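Local coordinates for protein carbohydrate deacetylase Agd3 (PDB 6NWZ) that probably removes N-acetyl groups from the exopolysaccharide galactosaminogalactan, a deacetylation required for biofilm formation by the fungus Aspergillus fumigatus, at residues 276-281 / 548-553. Residues are numbered along the deposited sequence; the frame is centred on the assembly and turned at random.
Sequences EDMNGI and ANLRNA
Asp277 and Asn552 exchange hydrogen bonds across this contact, each side chain binding the backbone of the opposite segment. The carboxylate oxygen OD1 of Asp277 accepts from two successive amides of the loop. Ala553 N lies 2.7 Å from Asp277 OD1 and meets it nearly end-on to its C-O bond, whereas Asn552 N, 3.0 Å from the same OD1, comes from above the carboxylate plane, 49° out of it. In return, Asn552 ND2 donates to Asp277 O over 2.8 Å in an almost straight bond (172°). That carbonyl already receives Ile281 N within helix 275-289, so the asparagine adds a second donor to it, tilted from the carbonyl plane.

The second N-H of Asn552 ND2 goes to Leu550 O, 2.9 Å away. Both acceptors lie close to the amide plane, which fixes the rotation of the group. A chi1 of 70° places CG of Asn552 between its backbone N and carbonyl carbon and turns the amide toward the helix, where its OD1 lies 3.6 Å from Gly280 CA.

Ile281 CD1 lies beside this amide in van der Waals contact, 3.6 Å from Asn552 ND2. Apolar contacts bring Met278 SD to Leu550 CD1 at 4.0 Å and Ile281 CD1 to Leu550 CB, while Ala553 CB packs on Glu276 CB. Farther out, Arg551 forms salt bridges with Asp501 and Asp554, and Phe570 and Gln571 of helix 569-584 touch Leu550 and Asn552, respectively.

Within the deacetylase domain, these paired side-chain-to-backbone hydrogen bonds join the first turns of helix 275-289 to the loop following strand 542-546, the strand that ends in the zinc ligand His546.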
loop_
_atom_site.group_PDB
_atom_site.type_symbol
_atom_site.label_atom_id
_atom_site.label_comp_id
_atom_site.label_asym_id
_atom_site.label_seq_id
_atom_site.Cartn_x
_atom_site.Cartn_y
_atom_site.Cartn_z
ATOM N N GLU A 276 -13.124 -28.900 5.180
ATOM C CA GLU A 276 -12.594 -28.732 6.530
ATOM C C GLU A 276 -11.579 -27.597 6.578
ATOM O O GLU A 276 -11.579 -26.789 7.516
ATOM C CB GLU A 276 -11.966 -30.038 7.023
ATOM C CG GLU A 276 -12.929 -31.222 7.121
ATOM C CD GLU A 276 -13.210 -31.887 5.776
ATOM O OE1 GLU A 276 -12.488 -31.602 4.796
ATOM O OE2 GLU A 276 -14.157 -32.699 5.701
ATOM N N ASP A 277 -10.707 -27.521 5.568
ATOM C CA ASP A 277 -9.774 -26.404 5.455
ATOM C C ASP A 277 -10.509 -25.071 5.480
ATOM O O ASP A 277 -10.153 -24.162 6.240
ATOM C CB ASP A 277 -8.958 -26.529 4.166
ATOM C CG ASP A 277 -7.859 -27.569 4.258
ATOM O OD1 ASP A 277 -7.198 -27.653 5.312
ATOM O OD2 ASP A 277 -7.651 -28.299 3.265
ATOM N N MET A 278 -11.550 -24.944 4.650
ATOM C CA MET A 278 -12.267 -23.679 4.539
ATOM C C MET A 278 -13.015 -23.331 5.822
ATOM O O MET A 278 -13.112 -22.151 6.174
ATOM C CB MET A 278 -13.228 -23.724 3.347
ATOM C CG MET A 278 -12.544 -23.701 1.975
ATOM S SD MET A 278 -11.359 -22.350 1.732
ATOM C CE MET A 278 -12.295 -20.947 2.321
ATOM N N ASN A 279 -13.541 -24.331 6.535
ATOM C CA ASN A 279 -14.172 -24.051 7.823
ATOM C C ASN A 279 -13.170 -23.468 8.810
ATOM O O ASN A 279 -13.525 -22.617 9.635
ATOM C CB ASN A 279 -14.807 -25.320 8.389
ATOM C CG ASN A 279 -16.178 -25.592 7.807
ATOM O OD1 ASN A 279 -16.911 -24.663 7.465
ATOM N ND2 ASN A 279 -16.530 -26.868 7.682
ATOM N N GLY A 280 -11.913 -23.911 8.740
ATOM C CA GLY A 280 -10.887 -23.321 9.583
ATOM C C GLY A 280 -10.614 -21.871 9.233
ATOM O O GLY A 280 -10.457 -21.025 10.121
ATOM N N ILE A 281 -10.566 -21.559 7.938
ATOM C CA ILE A 281 -10.347 -20.180 7.519
ATOM C C ILE A 281 -11.522 -19.300 7.931
ATOM O O ILE A 281 -11.333 -18.168 8.393
ATOM C CB ILE A 281 -10.095 -20.120 6.002
ATOM C CG1 ILE A 281 -8.933 -21.041 5.617
ATOM C CG2 ILE A 281 -9.836 -18.686 5.568
ATOM C CD1 ILE A 281 -7.593 -20.607 6.169
ATOM N N ALA A 548 -3.675 -23.393 -2.472
ATOM C CA ALA A 548 -2.890 -24.347 -1.702
ATOM C C ALA A 548 -2.364 -23.748 -0.404
ATOM O O ALA A 548 -2.053 -24.500 0.527
ATOM C CB ALA A 548 -1.729 -24.873 -2.549
ATOM N N ASN A 549 -2.267 -22.418 -0.313
ATOM C CA ASN A 549 -1.735 -21.773 0.884
ATOM C C ASN A 549 -2.700 -21.809 2.063
ATOM O O ASN A 549 -2.288 -21.482 3.183
ATOM C CB ASN A 549 -1.365 -20.314 0.594
ATOM C CG ASN A 549 -0.427 -20.165 -0.592
ATOM O OD1 ASN A 549 -0.431 -19.139 -1.273
ATOM N ND2 ASN A 549 0.382 -21.188 -0.843
ATOM N N LEU A 550 -3.961 -22.179 1.849
ATOM C CA LEU A 550 -4.952 -22.180 2.916
ATOM C C LEU A 550 -5.018 -23.505 3.662
ATOM O O LEU A 550 -5.870 -23.660 4.544
ATOM C CB LEU A 550 -6.339 -21.839 2.352
ATOM C CG LEU A 550 -6.504 -20.558 1.526
ATOM C CD1 LEU A 550 -7.977 -20.255 1.315
ATOM C CD2 LEU A 550 -5.814 -19.380 2.174
ATOM N N ARG A 551 -4.144 -24.457 3.338
ATOM C CA ARG A 551 -4.186 -25.765 3.978
ATOM C C ARG A 551 -3.926 -25.626 5.470
ATOM O O ARG A 551 -2.856 -25.172 5.884
ATOM C CB ARG A 551 -3.156 -26.703 3.349
ATOM C CG ARG A 551 -3.333 -28.146 3.786
ATOM C CD ARG A 551 -2.055 -28.944 3.635
ATOM N NE ARG A 551 -2.287 -30.368 3.850
ATOM C CZ ARG A 551 -2.092 -31.305 2.930
ATOM N NH1 ARG A 551 -1.640 -30.977 1.727
ATOM N NH2 ARG A 551 -2.334 -32.575 3.216
ATOM N N ASN A 552 -4.906 -26.020 6.277
ATOM C CA ASN A 552 -4.805 -25.916 7.732
ATOM C C ASN A 552 -5.452 -27.070 8.487
ATOM O O ASN A 552 -4.974 -27.410 9.575
ATOM C CB ASN A 552 -5.441 -24.594 8.210
ATOM C CG ASN A 552 -6.955 -24.586 8.064
ATOM O OD1 ASN A 552 -7.681 -24.934 8.995
ATOM N ND2 ASN A 552 -7.436 -24.181 6.893
ATOM N N ALA A 553 -6.505 -27.697 7.958
ATOM C CA ALA A 553 -7.273 -28.661 8.738
ATOM C C ALA A 553 -6.427 -29.843 9.188
ATOM O O ALA A 553 -6.701 -30.432 10.237
ATOM C CB ALA A 553 -8.476 -29.151 7.934
#